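Local coordinates for putative immunoglobulin-blocking virulence protein (Mycoplasma mycoides subsp. capri, PDB 7ADK) that probably acts on host immunoglobulins as a virulence factor, in a complex with a partner lipoprotein, at residues 365-370 with 532-537; 394-399 with 433-438; 518-523 with 558-563; 552-557 with 575-580. All coordinates share one frame; numbering follows the deposited sequence.

Overall arrangement
All four contacts are buried. They differ in chemistry and in place. Interactions 2 and 4 are apolar meetings of a strand with a helix, each in its own sheet. Interaction 2 belongs to the mixed sheet and interaction 4 to the parallel sheet, with centres about 33 Å apart. Interaction 3 is polar, a hydrogen bond between two loops at the ends of strands 516-517 and 553-555. It touches interaction 4, and their segments alternate along the chain. Interaction 1 mixes the two types, setting one isoleucine against two polar side chains that are bonded elsewhere. Interaction 2 is nested within the loop closed by interaction 1.

Interaction 1 (365-370 with 532-537)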
loop_
_atom_site.group_PDB
_atom_site.type_symbol
_atom_site.label_atom_id
_atom_site.label_comp_id
_atom_site.label_asym_id
_atom_site.label_seq_id
_atom_site.Cartn_x
_atom_site.Cartn_y
_atom_site.Cartn_z
ATOM N N ASP A 365 -10.562 -11.282 -21.698
ATOM C CA ASP A 365 -11.978 -11.091 -22.059
ATOM C C ASP A 365 -12.701 -12.421 -22.309
ATOM O O ASP A 365 -13.850 -12.582 -21.899
ATOM C CB ASP A 365 -12.117 -10.173 -23.285
ATOM C CG ASP A 365 -12.017 -8.662 -23.011
ATOM O OD1 ASP A 365 -11.739 -8.240 -21.867
ATOM O OD2 ASP A 365 -12.232 -7.869 -23.959
ATOM N N ARG A 366 -12.028 -13.408 -22.915
ATOM C CA ARG A 366 -12.535 -14.782 -23.059
ATOM C C ARG A 366 -12.696 -15.459 -21.706
ATOM O O ARG A 366 -13.699 -16.122 -21.471
ATOM C CB ARG A 366 -11.638 -15.651 -23.950
ATOM C CG ARG A 366 -11.840 -15.484 -25.461
ATOM C CD ARG A 366 -11.468 -16.795 -26.163
ATOM N NE ARG A 366 -11.606 -16.763 -27.624
ATOM C CZ ARG A 366 -12.679 -17.008 -28.342
ATOM N NH1 ARG A 366 -12.584 -17.125 -29.622
ATOM N NH2 ARG A 366 -13.859 -17.140 -27.824
ATOM N N ILE A 367 -11.718 -15.302 -20.819
ATOM C CA ILE A 367 -11.756 -15.868 -19.472
ATOM C C ILE A 367 -12.870 -15.215 -18.652
ATOM O O ILE A 367 -13.648 -15.926 -18.038
ATOM C CB ILE A 367 -10.396 -15.762 -18.756
ATOM C CG1 ILE A 367 -9.265 -16.509 -19.477
ATOM C CG2 ILE A 367 -10.509 -16.344 -17.343
ATOM C CD1 ILE A 367 -7.891 -16.005 -19.046
ATOM N N ALA A 368 -13.013 -13.892 -18.650
ATOM C CA ALA A 368 -14.044 -13.234 -17.860
ATOM C C ALA A 368 -15.469 -13.582 -18.323
ATOM O O ALA A 368 -16.305 -13.954 -17.500
ATOM C CB ALA A 368 -13.784 -11.730 -17.868
ATOM N N ASN A 369 -15.748 -13.512 -19.629
ATOM C CA ASN A 369 -17.038 -13.850 -20.233
ATOM C C ASN A 369 -17.316 -15.360 -20.292
ATOM O O ASN A 369 -18.455 -15.763 -20.502
ATOM C CB ASN A 369 -17.112 -13.248 -21.644
ATOM C CG ASN A 369 -17.100 -11.732 -21.737
ATOM O OD1 ASN A 369 -16.976 -11.176 -22.815
ATOM N ND2 ASN A 369 -17.254 -10.991 -20.667
ATOM N N GLY A 370 -16.312 -16.209 -20.100
ATOM C CA GLY A 370 -16.461 -17.656 -20.139
ATOM C C GLY A 370 -16.625 -18.226 -21.544
ATOM O O GLY A 370 -17.467 -19.099 -21.740
ATOM N N ASP A 532 -3.920 -20.175 -19.883
ATOM C CA ASP A 532 -4.669 -18.977 -19.477
ATOM C C ASP A 532 -3.867 -18.086 -18.504
ATOM O O ASP A 532 -4.394 -17.470 -17.582
ATOM C CB ASP A 532 -6.100 -19.314 -19.012
ATOM C CG ASP A 532 -7.004 -20.044 -20.007
ATOM O OD1 ASP A 532 -6.596 -20.370 -21.144
ATOM O OD2 ASP A 532 -8.155 -20.346 -19.617
ATOM N N TYR A 533 -2.552 -18.042 -18.707
ATOM C CA TYR A 533 -1.582 -17.211 -18.003
ATOM C C TYR A 533 -1.371 -15.884 -18.739
ATOM O O TYR A 533 -0.787 -15.848 -19.825
ATOM C CB TYR A 533 -0.283 -18.000 -17.890
ATOM C CG TYR A 533 0.897 -17.233 -17.347
ATOM C CD1 TYR A 533 1.070 -17.094 -15.963
ATOM C CD2 TYR A 533 1.852 -16.710 -18.232
ATOM C CE1 TYR A 533 2.234 -16.488 -15.462
ATOM C CE2 TYR A 533 3.016 -16.110 -17.733
ATOM C CZ TYR A 533 3.224 -16.022 -16.346
ATOM O OH TYR A 533 4.363 -15.479 -15.857
ATOM N N ASN A 534 -1.854 -14.789 -18.151
ATOM C CA ASN A 534 -2.030 -13.500 -18.814
ATOM C C ASN A 534 -1.350 -12.352 -18.047
ATOM O O ASN A 534 -1.932 -11.281 -17.880
ATOM C CB ASN A 534 -3.528 -13.284 -19.102
ATOM C CG ASN A 534 -4.105 -14.173 -20.182
ATOM O OD1 ASN A 534 -3.445 -14.652 -21.069
ATOM N ND2 ASN A 534 -5.364 -14.395 -20.165
ATOM N N VAL A 535 -0.110 -12.547 -17.583
ATOM C CA VAL A 535 0.668 -11.513 -16.878
ATOM C C VAL A 535 1.765 -10.933 -17.777
ATOM O O VAL A 535 2.595 -11.649 -18.328
ATOM C CB VAL A 535 1.192 -11.985 -15.503
ATOM C CG1 VAL A 535 0.106 -12.692 -14.698
ATOM C CG2 VAL A 535 2.379 -12.919 -15.568
ATOM N N SER A 536 1.761 -9.610 -17.949
ATOM C CA SER A 536 2.831 -8.868 -18.628
ATOM C C SER A 536 2.926 -7.419 -18.154
ATOM O O SER A 536 1.933 -6.809 -17.757
ATOM C CB SER A 536 2.686 -8.909 -20.154
ATOM O OG SER A 536 1.724 -8.010 -20.645
ATOM N N ALA A 537 4.117 -6.842 -18.267
ATOM C CA ALA A 537 4.394 -5.441 -17.952
ATOM C C ALA A 537 3.719 -4.444 -18.918
ATOM O O ALA A 537 3.617 -3.255 -18.625
ATOM C CB ALA A 537 5.909 -5.272 -17.955
#
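The amide of Asn-534 and the carboxylate of Asp-532 are the two flat groups that meet Ile-367. The amide is approached at its nitrogen end: Ile-367 CD1 is 3.2 Å from Asn-534 ND2. The carboxylate is passed alongside, with Ile-367 CG1 4.0 Å from Asp-532 OD2. Ile-367 CD1 also touches Asp-532 CB at 3.8 Å. The isoleucine and aspartate side chains run past each other in opposite directions, whereas Ile-367 and Asn-534 approach from opposite directions. CG1 of Ile-367 lies anti to the carbonyl carbon, and an extended chi2 of 160° carries CD1 outward to both partners. No hydrogen bond crosses between the segments. Both carboxylate oxygens of Asp-532 and ND2 of Asn-534 are hydrogen-bonded outside them. Asp-532 OD2 takes a hydrogen bond from Tyr-505 and salt bridges from Arg-352 and Arg-362, and Asn-534 ND2 donates to Arg-362 O. A buried carboxylate held this way is probably kept ionised. Gly-370, with positive phi, closes helix 364-369 in a Schellman motif. Ala-368 O accepts from Arg-450 of strand 448-454. The loop at 532-537 is tied to strand 547-548 of the mixed sheet by Asp-532 backbone bonds with Arg-548, and Ile-367 in the last turn of helix 364-369 packs on that loop.

Interaction 2 (394-399 with 433-438); sequences DGIRFS and KELIEK
Leu-435 of helix 426-442 meets Ile-396 of strand 396-403, a helix packed on the face of a mixed sheet. The helix lies in a beta-alpha-beta crossover. It joins strand 415-422 to the parallel strand 448-454, and strand 396-403 runs antiparallel to 415-422. Leu-435 holds CG anti to its own nitrogen (chi1 -171°), which sends the branch toward the sheet. A chi2 of 70° then sets the two methyls, and CD2 is the one that touches. Ile-396 answers tip to tip. Its CG2 is anti to the backbone nitrogen and makes the nearest approach, 3.5 Å from Leu-435 CD2. CG1 and CD1 of Ile-396 each lie 4.1 Å from Leu-435 CD2, so three carbons of the isoleucine gather round one methyl. Ile-396 and Phe-398 are two residues apart and both meet the leucine. The Phe-398 ring is stacked with Tyr-384, which helps to fix its plane, and it also touches Leu-439 of the helix. Arg-397, between them, points away and makes salt bridges with Asp-420 and Asp-379. The contact is hydrophobic throughout. Its outer limit is the oblique approach of Phe-398 CZ to Leu-435 CD2, at 4.4 Å.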
loop_
_atom_site.group_PDB
_atom_site.type_symbol
_atom_site.label_atom_id
_atom_site.label_comp_id
_atom_site.label_asym_id
_atom_site.label_seq_id
_atom_site.Cartn_x
_atom_site.Cartn_y
_atom_site.Cartn_z
ATOM N N ASP A 394 -30.187 -10.211 -9.112
ATOM C CA ASP A 394 -29.817 -11.053 -7.965
ATOM C C ASP A 394 -28.476 -11.797 -8.110
ATOM O O ASP A 394 -28.022 -12.412 -7.152
ATOM C CB ASP A 394 -30.992 -11.978 -7.617
ATOM C CG ASP A 394 -32.196 -11.223 -7.019
ATOM O OD1 ASP A 394 -32.009 -10.135 -6.429
ATOM O OD2 ASP A 394 -33.345 -11.716 -7.099
ATOM N N GLY A 395 -27.789 -11.703 -9.253
ATOM C CA GLY A 395 -26.405 -12.167 -9.414
ATOM C C GLY A 395 -26.237 -13.663 -9.692
ATOM O O GLY A 395 -25.138 -14.199 -9.582
ATOM N N ILE A 396 -27.342 -14.335 -10.009
ATOM C CA ILE A 396 -27.440 -15.724 -10.461
ATOM C C ILE A 396 -27.681 -15.678 -11.974
ATOM O O ILE A 396 -28.583 -14.970 -12.409
ATOM C CB ILE A 396 -28.612 -16.425 -9.726
ATOM C CG1 ILE A 396 -28.352 -16.618 -8.224
ATOM C CG2 ILE A 396 -28.961 -17.780 -10.344
ATOM C CD1 ILE A 396 -29.599 -16.700 -7.380
ATOM N N ARG A 397 -26.917 -16.420 -12.778
ATOM C CA ARG A 397 -27.113 -16.575 -14.234
ATOM C C ARG A 397 -26.944 -18.016 -14.702
ATOM O O ARG A 397 -26.093 -18.733 -14.189
ATOM C CB ARG A 397 -26.138 -15.692 -15.005
ATOM C CG ARG A 397 -26.575 -14.243 -15.170
ATOM C CD ARG A 397 -25.600 -13.507 -16.084
ATOM N NE ARG A 397 -25.620 -14.073 -17.442
ATOM C CZ ARG A 397 -24.654 -14.683 -18.099
ATOM N NH1 ARG A 397 -24.934 -15.169 -19.262
ATOM N NH2 ARG A 397 -23.451 -14.847 -17.645
ATOM N N PHE A 398 -27.687 -18.415 -15.728
ATOM C CA PHE A 398 -27.493 -19.669 -16.456
ATOM C C PHE A 398 -27.196 -19.373 -17.929
ATOM O O PHE A 398 -27.926 -18.628 -18.579
ATOM C CB PHE A 398 -28.716 -20.579 -16.321
ATOM C CG PHE A 398 -29.007 -21.116 -14.936
ATOM C CD1 PHE A 398 -29.606 -20.297 -13.969
ATOM C CD2 PHE A 398 -28.710 -22.454 -14.620
ATOM C CE1 PHE A 398 -29.904 -20.813 -12.697
ATOM C CE2 PHE A 398 -29.028 -22.973 -13.357
ATOM C CZ PHE A 398 -29.629 -22.150 -12.396
ATOM N N SER A 399 -26.156 -19.979 -18.487
ATOM C CA SER A 399 -25.812 -19.867 -19.903
ATOM C C SER A 399 -25.537 -21.233 -20.510
ATOM O O SER A 399 -25.076 -22.145 -19.846
ATOM C CB SER A 399 -24.676 -18.876 -20.130
ATOM O OG SER A 399 -23.503 -19.204 -19.505
ATOM N N LYS A 433 -26.018 -22.039 -1.975
ATOM C CA LYS A 433 -26.161 -23.400 -1.436
ATOM C C LYS A 433 -27.553 -23.989 -1.675
ATOM O O LYS A 433 -27.670 -25.174 -1.972
ATOM C CB LYS A 433 -25.820 -23.416 0.064
ATOM C CG LYS A 433 -25.596 -24.851 0.562
ATOM C CD LYS A 433 -25.296 -24.913 2.058
ATOM C CE LYS A 433 -24.991 -26.332 2.539
ATOM N NZ LYS A 433 -26.166 -27.233 2.481
ATOM N N GLU A 434 -28.603 -23.179 -1.568
ATOM C CA GLU A 434 -29.983 -23.620 -1.784
ATOM C C GLU A 434 -30.224 -23.963 -3.256
ATOM O O GLU A 434 -30.771 -25.012 -3.571
ATOM C CB GLU A 434 -30.977 -22.541 -1.325
ATOM C CG GLU A 434 -30.759 -22.008 0.095
ATOM C CD GLU A 434 -30.738 -23.054 1.194
ATOM O OE1 GLU A 434 -31.377 -24.122 1.070
ATOM O OE2 GLU A 434 -30.087 -22.794 2.213
ATOM N N LEU A 435 -29.741 -23.121 -4.167
ATOM C CA LEU A 435 -29.859 -23.285 -5.606
ATOM C C LEU A 435 -29.041 -24.475 -6.110
ATOM O O LEU A 435 -29.561 -25.283 -6.869
ATOM C CB LEU A 435 -29.446 -21.962 -6.265
ATOM C CG LEU A 435 -29.711 -21.901 -7.772
ATOM C CD1 LEU A 435 -31.196 -21.845 -8.082
ATOM C CD2 LEU A 435 -29.075 -20.655 -8.344
ATOM N N ILE A 436 -27.800 -24.618 -5.654
ATOM C CA ILE A 436 -26.948 -25.753 -5.990
ATOM C C ILE A 436 -27.622 -27.073 -5.596
ATOM O O ILE A 436 -27.509 -28.048 -6.329
ATOM C CB ILE A 436 -25.555 -25.548 -5.351
ATOM C CG1 ILE A 436 -24.755 -24.506 -6.154
ATOM C CG2 ILE A 436 -24.776 -26.855 -5.253
ATOM C CD1 ILE A 436 -23.555 -23.909 -5.429
ATOM N N GLU A 437 -28.351 -27.131 -4.478
ATOM C CA GLU A 437 -29.115 -28.321 -4.090
ATOM C C GLU A 437 -30.463 -28.480 -4.816
ATOM O O GLU A 437 -30.796 -29.597 -5.211
ATOM C CB GLU A 437 -29.302 -28.369 -2.570
ATOM C CG GLU A 437 -28.019 -28.729 -1.801
ATOM C CD GLU A 437 -27.526 -30.177 -2.007
ATOM O OE1 GLU A 437 -26.458 -30.538 -1.463
ATOM O OE2 GLU A 437 -28.174 -30.977 -2.721
ATOM N N LYS A 438 -31.233 -27.409 -5.065
ATOM C CA LYS A 438 -32.485 -27.509 -5.829
ATOM C C LYS A 438 -32.248 -27.959 -7.272
ATOM O O LYS A 438 -32.977 -28.822 -7.743
ATOM C CB LYS A 438 -33.343 -26.238 -5.707
ATOM C CG LYS A 438 -34.243 -26.321 -4.465
ATOM C CD LYS A 438 -35.283 -25.211 -4.320
ATOM C CE LYS A 438 -34.775 -23.979 -3.590
ATOM N NZ LYS A 438 -35.854 -23.063 -3.202
#

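Interaction 3 (518-523 with 558-563)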
loop_
_atom_site.group_PDB
_atom_site.type_symbol
_atom_site.label_atom_id
_atom_site.label_comp_id
_atom_site.label_asym_id
_atom_site.label_seq_id
_atom_site.Cartn_x
_atom_site.Cartn_y
_atom_site.Cartn_z
ATOM N N ASN A 518 -3.673 -25.847 -0.450
ATOM C CA ASN A 518 -3.420 -27.097 0.244
ATOM C C ASN A 518 -3.214 -28.182 -0.822
ATOM O O ASN A 518 -4.118 -28.405 -1.623
ATOM C CB ASN A 518 -4.575 -27.387 1.211
ATOM C CG ASN A 518 -4.254 -28.498 2.186
ATOM O OD1 ASN A 518 -3.622 -29.478 1.855
ATOM N ND2 ASN A 518 -4.672 -28.383 3.413
ATOM N N PRO A 519 -2.074 -28.889 -0.877
ATOM C CA PRO A 519 -1.873 -29.883 -1.918
ATOM C C PRO A 519 -2.841 -31.065 -1.815
ATOM O O PRO A 519 -3.232 -31.612 -2.837
ATOM C CB PRO A 519 -0.411 -30.277 -1.794
ATOM C CG PRO A 519 -0.064 -30.009 -0.337
ATOM C CD PRO A 519 -0.905 -28.780 -0.023
ATOM N N LEU A 520 -3.351 -31.382 -0.625
ATOM C CA LEU A 520 -4.377 -32.403 -0.421
ATOM C C LEU A 520 -5.754 -32.005 -0.979
ATOM O O LEU A 520 -6.539 -32.879 -1.318
ATOM C CB LEU A 520 -4.469 -32.712 1.078
ATOM C CG LEU A 520 -3.152 -33.189 1.708
ATOM C CD1 LEU A 520 -3.283 -33.176 3.217
ATOM C CD2 LEU A 520 -2.806 -34.594 1.242
ATOM N N ALA A 521 -6.054 -30.713 -1.147
ATOM C CA ALA A 521 -7.319 -30.237 -1.717
ATOM C C ALA A 521 -7.520 -30.576 -3.202
ATOM O O ALA A 521 -8.621 -30.399 -3.711
ATOM C CB ALA A 521 -7.429 -28.729 -1.501
ATOM N N LEU A 522 -6.503 -31.078 -3.898
ATOM C CA LEU A 522 -6.555 -31.381 -5.325
ATOM C C LEU A 522 -6.527 -32.890 -5.611
ATOM O O LEU A 522 -6.331 -33.272 -6.762
ATOM C CB LEU A 522 -5.397 -30.642 -6.014
ATOM C CG LEU A 522 -5.329 -29.124 -5.761
ATOM C CD1 LEU A 522 -4.050 -28.566 -6.376
ATOM C CD2 LEU A 522 -6.524 -28.408 -6.366
ATOM N N ARG A 523 -6.688 -33.760 -4.603
ATOM C CA ARG A 523 -6.343 -35.194 -4.688
ATOM C C ARG A 523 -7.007 -35.923 -5.859
ATOM O O ARG A 523 -6.354 -36.693 -6.551
ATOM C CB ARG A 523 -6.661 -35.876 -3.343
ATOM C CG ARG A 523 -5.955 -37.228 -3.228
ATOM C CD ARG A 523 -6.518 -38.123 -2.120
ATOM N NE ARG A 523 -6.111 -37.728 -0.767
ATOM C CZ ARG A 523 -4.958 -37.954 -0.180
ATOM N NH1 ARG A 523 -3.916 -38.403 -0.802
ATOM N NH2 ARG A 523 -4.842 -37.730 1.088
ATOM N N GLN A 558 -5.651 -27.318 9.646
ATOM C CA GLN A 558 -5.584 -27.912 10.988
ATOM C C GLN A 558 -5.968 -29.394 11.043
ATOM O O GLN A 558 -5.349 -30.153 11.778
ATOM C CB GLN A 558 -6.428 -27.112 11.984
ATOM C CG GLN A 558 -6.292 -27.582 13.441
ATOM C CD GLN A 558 -4.854 -27.585 13.969
ATOM O OE1 GLN A 558 -4.334 -26.609 14.484
ATOM N NE2 GLN A 558 -4.151 -28.684 13.888
ATOM N N GLU A 559 -6.946 -29.816 10.249
ATOM C CA GLU A 559 -7.426 -31.194 10.136
ATOM C C GLU A 559 -6.436 -32.163 9.444
ATOM O O GLU A 559 -6.727 -33.348 9.290
ATOM C CB GLU A 559 -8.821 -31.184 9.483
ATOM C CG GLU A 559 -8.947 -30.479 8.114
ATOM C CD GLU A 559 -9.482 -29.034 8.199
ATOM O OE1 GLU A 559 -9.070 -28.281 9.099
ATOM O OE2 GLU A 559 -10.339 -28.649 7.377
ATOM N N ASP A 560 -5.250 -31.694 9.047
ATOM C CA ASP A 560 -4.171 -32.481 8.429
ATOM C C ASP A 560 -3.116 -32.977 9.440
ATOM O O ASP A 560 -2.088 -33.518 9.044
ATOM C CB ASP A 560 -3.519 -31.679 7.289
ATOM C CG ASP A 560 -4.485 -31.128 6.234
ATOM O OD1 ASP A 560 -5.528 -31.759 5.965
ATOM O OD2 ASP A 560 -4.169 -30.091 5.611
ATOM N N PHE A 561 -3.342 -32.798 10.744
ATOM C CA PHE A 561 -2.378 -33.087 11.808
ATOM C C PHE A 561 -3.069 -33.548 13.113
ATOM O O PHE A 561 -2.827 -33.011 14.190
ATOM C CB PHE A 561 -1.486 -31.847 11.968
ATOM C CG PHE A 561 -0.263 -32.013 12.844
ATOM C CD1 PHE A 561 0.822 -32.785 12.400
ATOM C CD2 PHE A 561 -0.213 -31.410 14.113
ATOM C CE1 PHE A 561 1.936 -32.970 13.225
ATOM C CE2 PHE A 561 0.891 -31.614 14.944
ATOM C CZ PHE A 561 1.966 -32.390 14.499
ATOM N N SER A 562 -4.002 -34.496 13.038
ATOM C CA SER A 562 -4.900 -34.811 14.159
ATOM C C SER A 562 -4.201 -35.482 15.358
ATOM O O SER A 562 -4.358 -35.024 16.488
ATOM C CB SER A 562 -6.081 -35.665 13.690
ATOM O OG SER A 562 -6.793 -35.005 12.673
ATOM N N ASN A 563 -3.446 -36.571 15.152
ATOM C CA ASN A 563 -3.012 -37.474 16.243
ATOM C C ASN A 563 -1.513 -37.370 16.608
ATOM O O ASN A 563 -0.913 -38.328 17.094
ATOM C CB ASN A 563 -3.470 -38.922 15.942
ATOM C CG ASN A 563 -4.975 -39.130 15.880
ATOM O OD1 ASN A 563 -5.783 -38.216 15.849
ATOM N ND2 ASN A 563 -5.424 -40.361 15.874
#
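Asn-518 places CG anti to its nitrogen (chi1 -167°), and Asp-560 places CG beside its own nitrogen, anti to the carbonyl carbon. The two side chains come from opposite directions. Asn-518 ND2 donates to Asp-560 OD2 over 2.8 Å, with an almost straight N-H...O angle of 166°. The acceptor lies in the amide plane of Asn-518, and OD2 is reached through its syn lone pair. The carboxylate plane stands 89° from that of the amide. The other end of the amide is also used. Asn-518 OD1 accepts from Leu-520 N at 3.1 Å, an Asx turn at the start of the 3-10 segment 519-521. The turn helps to fix the amide's rotation and so aims ND2 at the aspartate. Both segments follow neighbouring parallel strands, 516-517 and 553-555, and the bond joins the loops beyond them. A methyl of Leu-520 packs against the carboxylate, Leu-520 CD1 lying 3.8 Å from Asp-560 OD1. Asp-560 OD1 forms a salt bridge with Arg-568 of helix 567-579, and OD2 also accepts from Asp-557 N. The positive arginine probably favours the charged carboxylate. Nearby, Gln-558 packs against Gly-681 of the lipoprotein chain.

Interaction 4 (552-557 with 575-580)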
loop_
_atom_site.group_PDB
_atom_site.type_symbol
_atom_site.label_atom_id
_atom_site.label_comp_id
_atom_site.label_asym_id
_atom_site.label_seq_id
_atom_site.Cartn_x
_atom_site.Cartn_y
_atom_site.Cartn_z
ATOM N N ASN A 552 3.670 -20.439 -5.277
ATOM C CA ASN A 552 4.951 -20.910 -4.758
ATOM C C ASN A 552 4.860 -21.420 -3.303
ATOM O O ASN A 552 5.877 -21.787 -2.731
ATOM C CB ASN A 552 6.012 -19.815 -4.984
ATOM C CG ASN A 552 7.333 -20.380 -5.472
ATOM O OD1 ASN A 552 7.977 -21.188 -4.827
ATOM N ND2 ASN A 552 7.782 -20.001 -6.632
ATOM N N THR A 553 3.664 -21.476 -2.708
ATOM C CA THR A 553 3.418 -21.904 -1.317
ATOM C C THR A 553 2.563 -23.161 -1.263
ATOM O O THR A 553 1.555 -23.249 -1.951
ATOM C CB THR A 553 2.729 -20.806 -0.484
ATOM O OG1 THR A 553 3.550 -19.684 -0.400
ATOM C CG2 THR A 553 2.428 -21.189 0.958
ATOM N N LEU A 554 2.927 -24.085 -0.373
ATOM C CA LEU A 554 2.062 -25.149 0.119
ATOM C C LEU A 554 1.602 -24.810 1.543
ATOM O O LEU A 554 2.436 -24.615 2.419
ATOM C CB LEU A 554 2.818 -26.486 0.095
ATOM C CG LEU A 554 3.385 -26.918 -1.257
ATOM C CD1 LEU A 554 4.004 -28.299 -1.126
ATOM C CD2 LEU A 554 2.302 -26.956 -2.315
ATOM N N ALA A 555 0.293 -24.756 1.787
ATOM C CA ALA A 555 -0.290 -24.401 3.081
ATOM C C ALA A 555 -1.221 -25.502 3.602
ATOM O O ALA A 555 -2.314 -25.683 3.086
ATOM C CB ALA A 555 -1.020 -23.067 2.963
ATOM N N PHE A 556 -0.817 -26.229 4.639
ATOM C CA PHE A 556 -1.629 -27.275 5.261
ATOM C C PHE A 556 -2.631 -26.698 6.275
ATOM O O PHE A 556 -2.376 -25.656 6.876
ATOM C CB PHE A 556 -0.702 -28.338 5.847
ATOM C CG PHE A 556 0.095 -29.068 4.785
ATOM C CD1 PHE A 556 -0.458 -30.195 4.156
ATOM C CD2 PHE A 556 1.367 -28.615 4.402
ATOM C CE1 PHE A 556 0.264 -30.880 3.168
ATOM C CE2 PHE A 556 2.090 -29.301 3.413
ATOM C CZ PHE A 556 1.542 -30.436 2.798
ATOM N N ASP A 557 -3.775 -27.354 6.455
ATOM C CA ASP A 557 -4.850 -26.909 7.346
ATOM C C ASP A 557 -4.873 -27.733 8.649
ATOM O O ASP A 557 -4.158 -28.724 8.794
ATOM C CB ASP A 557 -6.193 -26.882 6.585
ATOM C CG ASP A 557 -7.203 -25.852 7.126
ATOM O OD1 ASP A 557 -6.968 -25.261 8.205
ATOM O OD2 ASP A 557 -8.234 -25.607 6.456
ATOM N N MET A 575 3.188 -35.382 -3.112
ATOM C CA MET A 575 2.268 -35.191 -4.241
ATOM C C MET A 575 2.794 -34.140 -5.210
ATOM O O MET A 575 2.950 -34.376 -6.404
ATOM C CB MET A 575 0.866 -34.788 -3.753
ATOM C CG MET A 575 -0.150 -35.063 -4.859
ATOM S SD MET A 575 -1.790 -34.358 -4.641
ATOM C CE MET A 575 -1.453 -32.680 -5.166
ATOM N N VAL A 576 3.161 -32.987 -4.673
ATOM C CA VAL A 576 3.700 -31.866 -5.431
ATOM C C VAL A 576 5.151 -32.108 -5.836
ATOM O O VAL A 576 5.524 -31.958 -6.994
ATOM C CB VAL A 576 3.574 -30.603 -4.583
ATOM C CG1 VAL A 576 4.041 -29.397 -5.353
ATOM C CG2 VAL A 576 2.140 -30.396 -4.141
ATOM N N TYR A 577 5.984 -32.505 -4.878
ATOM C CA TYR A 577 7.419 -32.582 -5.080
ATOM C C TYR A 577 7.865 -33.767 -5.934
ATOM O O TYR A 577 8.957 -33.673 -6.482
ATOM C CB TYR A 577 8.124 -32.509 -3.713
ATOM C CG TYR A 577 7.990 -31.192 -2.931
ATOM C CD1 TYR A 577 7.571 -30.004 -3.561
ATOM C CD2 TYR A 577 8.318 -31.139 -1.560
ATOM C CE1 TYR A 577 7.481 -28.802 -2.853
ATOM C CE2 TYR A 577 8.216 -29.930 -0.841
ATOM C CZ TYR A 577 7.796 -28.754 -1.488
ATOM O OH TYR A 577 7.710 -27.577 -0.816
ATOM N N TYR A 578 7.082 -34.840 -6.110
ATOM C CA TYR A 578 7.473 -36.006 -6.932
ATOM C C TYR A 578 6.334 -36.794 -7.595
ATOM O O TYR A 578 6.475 -37.144 -8.759
ATOM C CB TYR A 578 8.327 -36.995 -6.132
ATOM C CG TYR A 578 9.648 -36.453 -5.622
ATOM C CD1 TYR A 578 10.726 -36.279 -6.509
ATOM C CD2 TYR A 578 9.786 -36.086 -4.274
ATOM C CE1 TYR A 578 11.934 -35.727 -6.049
ATOM C CE2 TYR A 578 10.988 -35.530 -3.813
ATOM C CZ TYR A 578 12.065 -35.355 -4.698
ATOM O OH TYR A 578 13.210 -34.812 -4.227
ATOM N N ALA A 579 5.228 -37.095 -6.918
ATOM C CA ALA A 579 4.218 -38.012 -7.459
ATOM C C ALA A 579 3.385 -37.416 -8.614
ATOM O O ALA A 579 2.942 -38.148 -9.494
ATOM C CB ALA A 579 3.320 -38.502 -6.328
ATOM N N ARG A 580 3.183 -36.095 -8.644
ATOM C CA ARG A 580 2.537 -35.351 -9.741
ATOM C C ARG A 580 3.445 -34.253 -10.309
ATOM O O ARG A 580 3.002 -33.383 -11.044
ATOM C CB ARG A 580 1.163 -34.823 -9.298
ATOM C CG ARG A 580 0.144 -35.938 -9.063
ATOM C CD ARG A 580 -1.183 -35.445 -8.480
ATOM N NE ARG A 580 -2.021 -34.793 -9.489
ATOM C CZ ARG A 580 -3.171 -34.178 -9.289
ATOM N NH1 ARG A 580 -3.806 -33.671 -10.289
ATOM N NH2 ARG A 580 -3.736 -34.062 -8.124
#
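Leu-554 sends both methyls toward Val-576, and CD1 also meets Tyr-577. Its CD2 meets Val-576 CG2 at 3.9 Å, the two side chains reaching toward each other tip to tip. CD1 turns to the hydroxyl end of Tyr-577, 3.8 Å from Tyr-577 CZ, and approaches the ring obliquely. CD1 also comes within 4.1 Å of Val-576 CG2, which thereby touches both methyls. Chi1 of Val-576 (-177°) puts CG1 anti to the nitrogen and leaves CG2 to face the leucine. The Tyr-577 ring is held by its hydroxyl, which is hydrogen-bonded to Pro-606 O. Leu-554 is set by its strand. Its backbone bonds to Gly-608 and Asp-610 of strand 608-610, while Ala-555 bonds to Tyr-517 on the other neighbouring strand. Strand 553-555, helix 567-579 and strand 608-610 form a beta-alpha-beta crossover of the parallel sheet. The contact lies between the first strand and the last turns of the helix. There the helix widens to a pi-type turn, with Arg-580 N bonded to Met-575 O at 2.8 Å. The two segments share only van der Waals contacts. Cohesion therefore rests on shape and apolar burial, and the tyrosine hydroxyl, which the leucine methyl touches, has its polar partner outside the two segments.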